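Local coordinates for hypothetical protein (PDB 2O3I) that is of unknown function but belongs to the S-Me-THD-like (DUF917) family and is found as a two-subunit assembly, at residues R32-N37 with F114-L119; V151-A156 with T185-M190; W209-S212 with G218-P221. The protein carries 2 engineered substitutions. One frame throughout, in Å; residues are numbered along the deposited sequence.

Interaction 1. Residues R32-N37 with F114-L119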
ATOM      1  N   ARG A  32     -11.334  26.904   2.582  1.00 27.62           N
ATOM      2  CA  ARG A  32     -11.127  28.337   2.378  1.00 29.26           C
ATOM      3  C   ARG A  32      -9.712  28.616   1.898  1.00 29.88           C
ATOM      4  O   ARG A  32      -9.489  29.507   1.081  1.00 30.39           O
ATOM      5  CB  ARG A  32     -11.422  29.113   3.673  1.00 30.32           C
ATOM      6  CG  ARG A  32     -12.921  29.366   3.904  1.00 32.07           C
ATOM      7  CD  ARG A  32     -13.238  29.888   5.304  1.00 31.36           C
ATOM      8  NE  ARG A  32     -14.668  30.146   5.480  1.00 31.98           N
ATOM      9  CZ  ARG A  32     -15.273  30.283   6.661  1.00 33.32           C
ATOM     10  NH1 ARG A  32     -14.572  30.188   7.781  1.00 33.21           N
ATOM     11  NH2 ARG A  32     -16.582  30.498   6.724  1.00 29.69           N
ATOM     12  N   HIS A  33      -8.757  27.849   2.404  1.00 31.50           N
ATOM     13  CA  HIS A  33      -7.371  28.004   1.999  1.00 33.58           C
ATOM     14  C   HIS A  33      -7.232  27.785   0.499  1.00 33.16           C
ATOM     15  O   HIS A  33      -6.482  28.495  -0.177  1.00 32.35           O
ATOM     16  CB  HIS A  33      -6.491  26.998   2.736  1.00 36.88           C
ATOM     17  CG  HIS A  33      -6.146  27.404   4.134  1.00 40.87           C
ATOM     18  ND1 HIS A  33      -5.655  26.515   5.066  1.00 42.99           N
ATOM     19  CD2 HIS A  33      -6.211  28.606   4.754  1.00 42.63           C
ATOM     20  CE1 HIS A  33      -5.437  27.152   6.204  1.00 44.04           C
ATOM     21  NE2 HIS A  33      -5.765  28.421   6.041  1.00 45.16           N
ATOM     22  N   LEU A  34      -7.954  26.795  -0.018  1.00 31.98           N
ATOM     23  CA  LEU A  34      -7.901  26.475  -1.439  1.00 30.72           C
ATOM     24  C   LEU A  34      -8.664  27.486  -2.293  1.00 30.03           C
ATOM     25  O   LEU A  34      -8.189  27.904  -3.354  1.00 28.56           O
ATOM     26  CB  LEU A  34      -8.456  25.071  -1.683  1.00 30.63           C
ATOM     27  CG  LEU A  34      -7.598  23.882  -1.248  1.00 30.84           C
ATOM     28  CD1 LEU A  34      -8.387  22.597  -1.408  1.00 30.85           C
ATOM     29  CD2 LEU A  34      -6.327  23.831  -2.096  1.00 32.25           C
ATOM     30  N   ALA A  35      -9.845  27.876  -1.822  1.00 28.19           N
ATOM     31  CA  ALA A  35     -10.684  28.831  -2.540  1.00 28.03           C
ATOM     32  C   ALA A  35     -10.066  30.227  -2.621  1.00 28.46           C
ATOM     33  O   ALA A  35     -10.295  30.959  -3.585  1.00 29.61           O
ATOM     34  CB  ALA A  35     -12.055  28.907  -1.885  1.00 26.60           C
ATOM     35  N   ALA A  36      -9.282  30.593  -1.611  1.00 26.84           N
ATOM     36  CA  ALA A  36      -8.647  31.905  -1.583  1.00 27.54           C
ATOM     37  C   ALA A  36      -7.766  32.171  -2.801  1.00 26.87           C
ATOM     38  O   ALA A  36      -7.596  33.321  -3.203  1.00 28.39           O
ATOM     39  CB  ALA A  36      -7.821  32.056  -0.316  1.00 27.69           C
ATOM     40  N   ASN A  37      -7.215  31.112  -3.392  1.00 25.90           N
ATOM     41  CA  ASN A  37      -6.341  31.262  -4.553  1.00 26.65           C
ATOM     42  C   ASN A  37      -6.999  31.009  -5.904  1.00 26.68           C
ATOM     43  O   ASN A  37      -6.317  31.000  -6.929  1.00 26.56           O
ATOM     44  CB  ASN A  37      -5.118  30.346  -4.426  1.00 27.20           C
ATOM     45  CG  ASN A  37      -4.177  30.778  -3.319  1.00 29.02           C
ATOM     46  OD1 ASN A  37      -3.678  31.907  -3.318  1.00 28.56           O
ATOM     47  ND2 ASN A  37      -3.923  29.880  -2.372  1.00 28.88           N
ATOM     48  N   PHE A 114     -16.788  19.450  -2.748  1.00 24.42           N
ATOM     49  CA  PHE A 114     -17.208  20.207  -3.907  1.00 25.72           C
ATOM     50  C   PHE A 114     -16.123  21.189  -4.355  1.00 26.03           C
ATOM     51  O   PHE A 114     -15.899  21.360  -5.552  1.00 27.01           O
ATOM     52  CB  PHE A 114     -18.536  20.923  -3.611  1.00 27.40           C
ATOM     53  CG  PHE A 114     -19.699  19.985  -3.394  1.00 24.72           C
ATOM     54  CD1 PHE A 114     -20.101  19.105  -4.396  1.00 27.14           C
ATOM     55  CD2 PHE A 114     -20.392  19.974  -2.186  1.00 28.47           C
ATOM     56  CE1 PHE A 114     -21.180  18.222  -4.197  1.00 26.57           C
ATOM     57  CE2 PHE A 114     -21.471  19.098  -1.972  1.00 28.24           C
ATOM     58  CZ  PHE A 114     -21.863  18.222  -2.981  1.00 28.50           C
ATOM     59  N   VAL A 115     -15.438  21.806  -3.397  1.00 25.32           N
ATOM     60  CA  VAL A 115     -14.380  22.768  -3.696  1.00 23.32           C
ATOM     61  C   VAL A 115     -13.271  22.121  -4.528  1.00 23.33           C
ATOM     62  O   VAL A 115     -12.923  22.616  -5.602  1.00 20.59           O
ATOM     63  CB  VAL A 115     -13.783  23.352  -2.384  1.00 25.39           C
ATOM     64  CG1 VAL A 115     -12.648  24.327  -2.694  1.00 23.90           C
ATOM     65  CG2 VAL A 115     -14.877  24.062  -1.596  1.00 25.04           C
ATOM     66  N   VAL A 116     -12.731  21.007  -4.039  1.00 22.63           N
ATOM     67  CA  VAL A 116     -11.674  20.299  -4.746  1.00 20.66           C
ATOM     68  C   VAL A 116     -12.121  19.937  -6.168  1.00 20.08           C
ATOM     69  O   VAL A 116     -11.433  20.238  -7.139  1.00 19.24           O
ATOM     70  CB  VAL A 116     -11.244  19.016  -3.957  1.00 23.47           C
ATOM     71  CG1 VAL A 116     -10.342  18.122  -4.817  1.00 19.55           C
ATOM     72  CG2 VAL A 116     -10.493  19.420  -2.678  1.00 19.63           C
ATOM     73  N   ALA A 117     -13.280  19.305  -6.293  1.00 18.75           N
ATOM     74  CA  ALA A 117     -13.783  18.928  -7.606  1.00 19.66           C
ATOM     75  C   ALA A 117     -13.890  20.148  -8.516  1.00 21.65           C
ATOM     76  O   ALA A 117     -13.520  20.090  -9.694  1.00 23.12           O
ATOM     77  CB  ALA A 117     -15.151  18.251  -7.478  1.00 16.74           C
ATOM     78  N   SER A 118     -14.400  21.249  -7.970  1.00 20.04           N
ATOM     79  CA  SER A 118     -14.555  22.468  -8.741  1.00 20.90           C
ATOM     80  C   SER A 118     -13.213  23.013  -9.237  1.00 20.71           C
ATOM     81  O   SER A 118     -13.067  23.383 -10.400  1.00 21.03           O
ATOM     82  CB  SER A 118     -15.267  23.525  -7.896  1.00 21.62           C
ATOM     83  OG  SER A 118     -16.601  23.132  -7.608  1.00 24.80           O
ATOM     84  N   LEU A 119     -12.234  23.061  -8.347  1.00 19.34           N
ATOM     85  CA  LEU A 119     -10.930  23.572  -8.706  1.00 19.75           C
ATOM     86  C   LEU A 119     -10.261  22.693  -9.757  1.00 19.76           C
ATOM     87  O   LEU A 119      -9.608  23.204 -10.672  1.00 19.19           O
ATOM     88  CB  LEU A 119     -10.050  23.690  -7.456  1.00 17.65           C
ATOM     89  CG  LEU A 119     -10.546  24.685  -6.397  1.00 19.10           C
ATOM     90  CD1 LEU A 119      -9.565  24.724  -5.230  1.00 15.48           C
ATOM     91  CD2 LEU A 119     -10.706  26.072  -7.022  1.00 16.45           C
TER
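Leu34, near the end of helix 28-35, packs against Val115, Val116 and Leu119 on one side of helix 111-124. That second helix is the crossover of a beta-alpha-beta unit, joining the parallel neighbours 101-105 and 127-129 of the mixed sheet, and helix 28-35 packs against it.

The contact across the segments is entirely apolar. Leu34 points at the facing helix, and its CG turns anti to its own carbonyl carbon (chi1 -73°), which sends CD1 on to Val116 while CB stays against Leu119. Leu34 CB meets Leu119 CD1 at 3.7 Å, and Leu34 CD1 reaches Val116 CG2 at 4.0 Å as the two side chains pass at a slant. Val115 CG1 is looser, 4.4 Å from Leu34 CB. Tyr67 of strand 61-69 touches both Leu34 and Val116, tying the helix pair to the sheet.

No hydrogen bond joins the two segments; Arg32 turns instead to a salt bridge with Glu11. Helix 111-124 satisfies the buried Ser118 internally: its OG gives a 2.8 Å bond to Phe114 O. That oxygen takes two bonds from opposite faces of its plane, one from Ser118 N and one from Ser118 OG, the hydroxyl standing 41° above the carbonyl plane.

Interaction 2. Residues V151-A156 with T185-M190; sequences VPPTPA and TVVEQM
Pro153 and Val187 bring the two backbones closest, with 7.4 Å between Pro153 CA and Val187 CA, where the irregular 151-156 segment runs past helix 183-194. This is loop-on-helix packing beside a beta hairpin: the loop leads into strand 156-159, which pairs antiparallel with 165-171, an outermost strand of the mixed sheet within this chain.

One side chain of the helix does the work. Val187 points toward the loop with its CG2 lying beside the backbone N, and this single methyl meets two successive loop residues. It lies 3.9 Å from Pro153 CG and 4.1 Å from Pro153 CB, meeting the proline ring obliquely. Val187 also touches Val170 on the hairpin, so the valine spans loop and strand.

Thr154 divides its two branches. The hydroxyl, set between backbone N and carbonyl carbon (chi1 69°), bonds to Val170 N, fixing the rotation of the side chain and leaving the methyl to face the helix. A cis peptide follows, before Pro155, and the chain passes into the strand, where Ala156 pairs with Leu168. The methyl contact is Thr154 CG2 to Val187 CG2 at 3.8 Å.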
ATOM      1  N   VAL A 151     -19.302   0.073  -9.224  1.00 23.96           N
ATOM      2  CA  VAL A 151     -18.338   0.698 -10.154  1.00 25.25           C
ATOM      3  C   VAL A 151     -16.953   0.226  -9.783  1.00 23.97           C
ATOM      4  O   VAL A 151     -16.564   0.335  -8.633  1.00 22.96           O
ATOM      5  CB  VAL A 151     -18.305   2.244  -9.989  1.00 25.45           C
ATOM      6  CG1 VAL A 151     -17.241   2.812 -10.858  1.00 26.04           C
ATOM      7  CG2 VAL A 151     -19.626   2.795 -10.396  1.00 23.83           C
ATOM      8  N   PRO A 152     -16.194  -0.340 -10.737  1.00 23.25           N
ATOM      9  CA  PRO A 152     -14.856  -0.799 -10.352  1.00 23.06           C
ATOM     10  C   PRO A 152     -14.135   0.327  -9.625  1.00 21.96           C
ATOM     11  O   PRO A 152     -14.079   1.447 -10.119  1.00 21.22           O
ATOM     12  CB  PRO A 152     -14.211  -1.150 -11.691  1.00 22.88           C
ATOM     13  CG  PRO A 152     -15.379  -1.650 -12.486  1.00 23.37           C
ATOM     14  CD  PRO A 152     -16.455  -0.617 -12.161  1.00 22.53           C
ATOM     15  N   PRO A 153     -13.601   0.046  -8.428  1.00 22.60           N
ATOM     16  CA  PRO A 153     -12.888   1.058  -7.641  1.00 22.72           C
ATOM     17  C   PRO A 153     -11.489   1.390  -8.145  1.00 23.28           C
ATOM     18  O   PRO A 153     -10.959   2.464  -7.850  1.00 22.30           O
ATOM     19  CB  PRO A 153     -12.866   0.446  -6.240  1.00 23.25           C
ATOM     20  CG  PRO A 153     -12.742  -1.014  -6.528  1.00 24.15           C
ATOM     21  CD  PRO A 153     -13.752  -1.204  -7.655  1.00 23.11           C
ATOM     22  N   THR A 154     -10.887   0.468  -8.892  1.00 22.45           N
ATOM     23  CA  THR A 154      -9.545   0.687  -9.421  1.00 21.14           C
ATOM     24  C   THR A 154      -9.586   0.524 -10.934  1.00 20.94           C
ATOM     25  O   THR A 154     -10.503  -0.083 -11.472  1.00 18.98           O
ATOM     26  CB  THR A 154      -8.533  -0.324  -8.849  1.00 18.93           C
ATOM     27  OG1 THR A 154      -8.824  -1.624  -9.367  1.00 19.54           O
ATOM     28  CG2 THR A 154      -8.609  -0.365  -7.338  1.00 18.34           C
ATOM     29  N   PRO A 155      -8.584   1.056 -11.643  1.00 20.93           N
ATOM     30  CA  PRO A 155      -7.409   1.789 -11.170  1.00 21.54           C
ATOM     31  C   PRO A 155      -7.719   2.989 -10.284  1.00 24.23           C
ATOM     32  O   PRO A 155      -8.627   3.775 -10.571  1.00 23.87           O
ATOM     33  CB  PRO A 155      -6.729   2.214 -12.467  1.00 21.75           C
ATOM     34  CG  PRO A 155      -7.124   1.153 -13.432  1.00 19.84           C
ATOM     35  CD  PRO A 155      -8.583   0.973 -13.112  1.00 22.00           C
ATOM     36  N   ALA A 156      -6.956   3.120  -9.202  1.00 23.84           N
ATOM     37  CA  ALA A 156      -7.109   4.242  -8.283  1.00 24.77           C
ATOM     38  C   ALA A 156      -5.802   5.033  -8.386  1.00 25.45           C
ATOM     39  O   ALA A 156      -4.723   4.446  -8.484  1.00 26.56           O
ATOM     40  CB  ALA A 156      -7.315   3.745  -6.867  1.00 23.21           C
ATOM     41  N   THR A 185     -13.784  -1.419   0.715  1.00 32.86           N
ATOM     42  CA  THR A 185     -13.117  -1.393   2.012  1.00 33.66           C
ATOM     43  C   THR A 185     -11.648  -1.783   1.850  1.00 32.84           C
ATOM     44  O   THR A 185     -10.758  -1.116   2.382  1.00 32.56           O
ATOM     45  CB  THR A 185     -13.799  -2.371   3.018  1.00 35.57           C
ATOM     46  OG1 THR A 185     -15.147  -1.945   3.265  1.00 38.65           O
ATOM     47  CG2 THR A 185     -13.044  -2.398   4.344  1.00 35.78           C
ATOM     48  N   VAL A 186     -11.401  -2.859   1.107  1.00 31.42           N
ATOM     49  CA  VAL A 186     -10.042  -3.337   0.876  1.00 30.76           C
ATOM     50  C   VAL A 186      -9.198  -2.253   0.213  1.00 30.42           C
ATOM     51  O   VAL A 186      -8.073  -1.979   0.635  1.00 31.54           O
ATOM     52  CB  VAL A 186     -10.035  -4.599  -0.025  1.00 31.56           C
ATOM     53  CG1 VAL A 186      -8.614  -5.131  -0.158  1.00 32.62           C
ATOM     54  CG2 VAL A 186     -10.951  -5.671   0.557  1.00 32.24           C
ATOM     55  N   VAL A 187      -9.745  -1.638  -0.829  1.00 29.13           N
ATOM     56  CA  VAL A 187      -9.035  -0.585  -1.536  1.00 28.50           C
ATOM     57  C   VAL A 187      -8.685   0.549  -0.581  1.00 29.04           C
ATOM     58  O   VAL A 187      -7.561   1.042  -0.577  1.00 28.26           O
ATOM     59  CB  VAL A 187      -9.884  -0.042  -2.708  1.00 28.79           C
ATOM     60  CG1 VAL A 187      -9.321   1.287  -3.205  1.00 24.61           C
ATOM     61  CG2 VAL A 187      -9.904  -1.067  -3.833  1.00 23.68           C
ATOM     62  N   GLU A 188      -9.648   0.951   0.238  1.00 29.11           N
ATOM     63  CA  GLU A 188      -9.417   2.027   1.188  1.00 31.30           C
ATOM     64  C   GLU A 188      -8.353   1.624   2.210  1.00 31.51           C
ATOM     65  O   GLU A 188      -7.535   2.443   2.626  1.00 29.51           O
ATOM     66  CB  GLU A 188     -10.718   2.372   1.902  1.00 33.30           C
ATOM     67  CG  GLU A 188     -10.627   3.577   2.805  1.00 35.82           C
ATOM     68  CD  GLU A 188     -11.932   3.839   3.518  1.00 38.06           C
ATOM     69  OE1 GLU A 188     -12.356   2.969   4.305  1.00 41.41           O
ATOM     70  OE2 GLU A 188     -12.537   4.905   3.288  1.00 39.43           O
ATOM     71  N   GLN A 189      -8.375   0.359   2.611  1.00 33.00           N
ATOM     72  CA  GLN A 189      -7.411  -0.156   3.578  1.00 34.72           C
ATOM     73  C   GLN A 189      -5.992  -0.103   3.040  1.00 33.98           C
ATOM     74  O   GLN A 189      -5.036  -0.013   3.799  1.00 32.57           O
ATOM     75  CB  GLN A 189      -7.752  -1.597   3.949  1.00 34.98           C
ATOM     76  CG  GLN A 189      -8.949  -1.730   4.862  1.00 38.27           C
ATOM     77  CD  GLN A 189      -9.340  -3.172   5.085  1.00 38.72           C
ATOM     78  OE1 GLN A 189     -10.297  -3.461   5.800  1.00 42.69           O
ATOM     79  NE2 GLN A 189      -8.603  -4.088   4.472  1.00 39.49           N
HETATM   80  N   MSE A 190      -5.858  -0.158   1.722  1.00 36.12           N
HETATM   81  CA  MSE A 190      -4.543  -0.127   1.102  1.00 37.99           C
HETATM   82  C   MSE A 190      -4.095   1.268   0.680  1.00 38.64           C
HETATM   83  O   MSE A 190      -2.897   1.558   0.653  1.00 38.22           O
HETATM   84  CB  MSE A 190      -4.521  -1.064  -0.099  1.00 37.82           C
HETATM   85  CG  MSE A 190      -4.787  -2.503   0.276  1.00 40.69           C
HETATM   86 SE   MSE A 190      -4.767  -3.658  -1.253  1.00 43.78          SE
HETATM   87  CE  MSE A 190      -5.039  -5.355  -0.363  1.00 42.28           C
TER

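Interaction 3. Residues W209-S212 with G218-P221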
ATOM      1  N   TRP A 209     -12.860   5.338  -9.455  1.00 25.37           N
ATOM      2  CA  TRP A 209     -14.221   5.146  -9.935  1.00 25.86           C
ATOM      3  C   TRP A 209     -14.507   5.827 -11.284  1.00 24.75           C
ATOM      4  O   TRP A 209     -15.514   6.523 -11.456  1.00 22.89           O
ATOM      5  CB  TRP A 209     -15.226   5.611  -8.865  1.00 25.09           C
ATOM      6  CG  TRP A 209     -15.436   4.597  -7.751  1.00 26.59           C
ATOM      7  CD1 TRP A 209     -15.547   3.240  -7.892  1.00 27.29           C
ATOM      8  CD2 TRP A 209     -15.636   4.869  -6.358  1.00 24.99           C
ATOM      9  NE1 TRP A 209     -15.807   2.653  -6.681  1.00 27.61           N
ATOM     10  CE2 TRP A 209     -15.869   3.626  -5.719  1.00 26.63           C
ATOM     11  CE3 TRP A 209     -15.645   6.040  -5.587  1.00 24.50           C
ATOM     12  CZ2 TRP A 209     -16.108   3.518  -4.343  1.00 24.77           C
ATOM     13  CZ3 TRP A 209     -15.883   5.936  -4.214  1.00 26.09           C
ATOM     14  CH2 TRP A 209     -16.113   4.681  -3.608  1.00 26.00           C
HETATM   15  N   MSE A 210     -13.609   5.624 -12.238  1.00 23.56           N
HETATM   16  CA  MSE A 210     -13.798   6.179 -13.571  1.00 25.75           C
HETATM   17  C   MSE A 210     -15.096   5.580 -14.118  1.00 26.12           C
HETATM   18  O   MSE A 210     -15.340   4.379 -13.978  1.00 23.25           O
HETATM   19  CB  MSE A 210     -12.624   5.801 -14.470  1.00 26.95           C
HETATM   20  CG  MSE A 210     -11.304   6.442 -14.077  1.00 29.44           C
HETATM   21 SE   MSE A 210      -9.860   5.872 -15.245  1.00 39.28          SE
HETATM   22  CE  MSE A 210      -9.281   4.326 -14.227  1.00 35.81           C
HETATM   23  N   MSE A 211     -15.932   6.411 -14.735  1.00 26.26           N
HETATM   24  CA  MSE A 211     -17.206   5.928 -15.257  1.00 28.12           C
HETATM   25  C   MSE A 211     -17.568   6.443 -16.646  1.00 29.18           C
HETATM   26  O   MSE A 211     -17.204   7.558 -17.036  1.00 29.09           O
HETATM   27  CB  MSE A 211     -18.342   6.310 -14.298  1.00 27.95           C
HETATM   28  CG  MSE A 211     -18.165   5.798 -12.869  1.00 34.24           C
HETATM   29 SE   MSE A 211     -19.298   6.746 -11.590  1.00 37.02          SE
HETATM   30  CE  MSE A 211     -19.421   5.434 -10.224  1.00 41.93           C
ATOM     31  N   SER A 212     -18.307   5.616 -17.378  1.00 28.60           N
ATOM     32  CA  SER A 212     -18.794   5.966 -18.699  1.00 30.47           C
ATOM     33  C   SER A 212     -20.153   6.580 -18.390  1.00 31.46           C
ATOM     34  O   SER A 212     -20.675   6.386 -17.298  1.00 31.74           O
ATOM     35  CB  SER A 212     -18.955   4.716 -19.550  1.00 29.31           C
ATOM     36  N   GLY A 218     -27.049   5.115 -12.413  1.00 30.77           N
ATOM     37  CA  GLY A 218     -27.216   4.248 -11.260  1.00 27.62           C
ATOM     38  C   GLY A 218     -26.169   4.484 -10.194  1.00 27.32           C
ATOM     39  O   GLY A 218     -26.400   4.226  -9.015  1.00 26.48           O
ATOM     40  N   ALA A 219     -25.016   4.995 -10.605  1.00 26.84           N
ATOM     41  CA  ALA A 219     -23.919   5.240  -9.675  1.00 27.35           C
ATOM     42  C   ALA A 219     -24.136   6.474  -8.809  1.00 27.03           C
ATOM     43  O   ALA A 219     -23.657   6.536  -7.679  1.00 25.00           O
ATOM     44  CB  ALA A 219     -22.609   5.363 -10.442  1.00 25.94           C
ATOM     45  N   LEU A 220     -24.867   7.449  -9.339  1.00 27.96           N
ATOM     46  CA  LEU A 220     -25.136   8.678  -8.614  1.00 27.62           C
ATOM     47  C   LEU A 220     -26.635   8.910  -8.410  1.00 27.78           C
ATOM     48  O   LEU A 220     -27.220   9.811  -9.013  1.00 26.85           O
ATOM     49  CB  LEU A 220     -24.523   9.875  -9.360  1.00 31.30           C
ATOM     50  CG  LEU A 220     -22.997  10.095  -9.357  1.00 33.72           C
ATOM     51  CD1 LEU A 220     -22.284   8.913  -9.962  1.00 37.95           C
ATOM     52  CD2 LEU A 220     -22.658  11.341 -10.160  1.00 34.36           C
ATOM     53  N   PRO A 221     -27.283   8.091  -7.562  1.00 25.23           N
ATOM     54  CA  PRO A 221     -28.718   8.307  -7.350  1.00 24.42           C
ATOM     55  C   PRO A 221     -29.050   9.555  -6.524  1.00 25.56           C
ATOM     56  O   PRO A 221     -30.175  10.055  -6.584  1.00 26.74           O
ATOM     57  CB  PRO A 221     -29.167   7.020  -6.667  1.00 23.17           C
ATOM     58  CG  PRO A 221     -27.924   6.568  -5.938  1.00 23.83           C
ATOM     59  CD  PRO A 221     -26.841   6.827  -6.946  1.00 23.51           C
TER
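Met211, modelled as selenomethionine, reaches from the end of strand 203-211 to Ala219 and Leu220 at the close of helix 213-219. Beyond CG its chain runs extended (chi2 162°), and this length carries the selenium across to the helix end. There SE lies 3.8 Å from Ala219 CB and 4.0 Å from Leu220 CD1. Ala219 points its methyl toward the strand segment, whereas the side chain of Leu220 sets out neither toward that segment nor away from it, and its far end, CD1, comes nearer to pass the selenium at a slant. The terminal methyl CE is modelled too close to Ala219 CB to be taken literally, and its exact placement is doubtful.

Around this first shell, Tyr146 of helix 145-148 touches Met211 and Leu220 and stacks its ring with that of Trp209. The strand end is set by backbone bonding of Met211 to Cys62 on the antiparallel neighbour 61-69; Ser212 N then bonds to Gln215 OE1 as the chain enters the helix. At the other end, Thr145 OG1 bonds to Ala219 O just where Leu220 leaves helical geometry.

The contact closes a short local unit, strand 203-211 followed directly by helix 213-219, with five helical residues between the segments. No hydrogen bond joins the two segments directly: their contact probably rests on dispersion between the long side chain of a residue modelled as selenomethionine and two methyl groups, while the polar bonds at its margins help fix the backbone.

All three contacts are buried and apolar, without a hydrogen bond between paired segments, yet they serve different places. Interaction 1 packs two helices beside the mixed sheet and stands apart, its centre 25 Å from that of interaction 2 and 23 Å from that of interaction 3. Interactions 2 and 3 are neighbours: Val151 and Pro153 of 151-156 pack on Trp209 of strand 203-211. Interaction 1 is helix on helix, interaction 2 loop on helix, interaction 3 strand on the helix that follows it. Interaction 2 also borders the dimer interface, where Gln189 bonds to Asn197 of the second subunit; the segments of the other two touch no second chain.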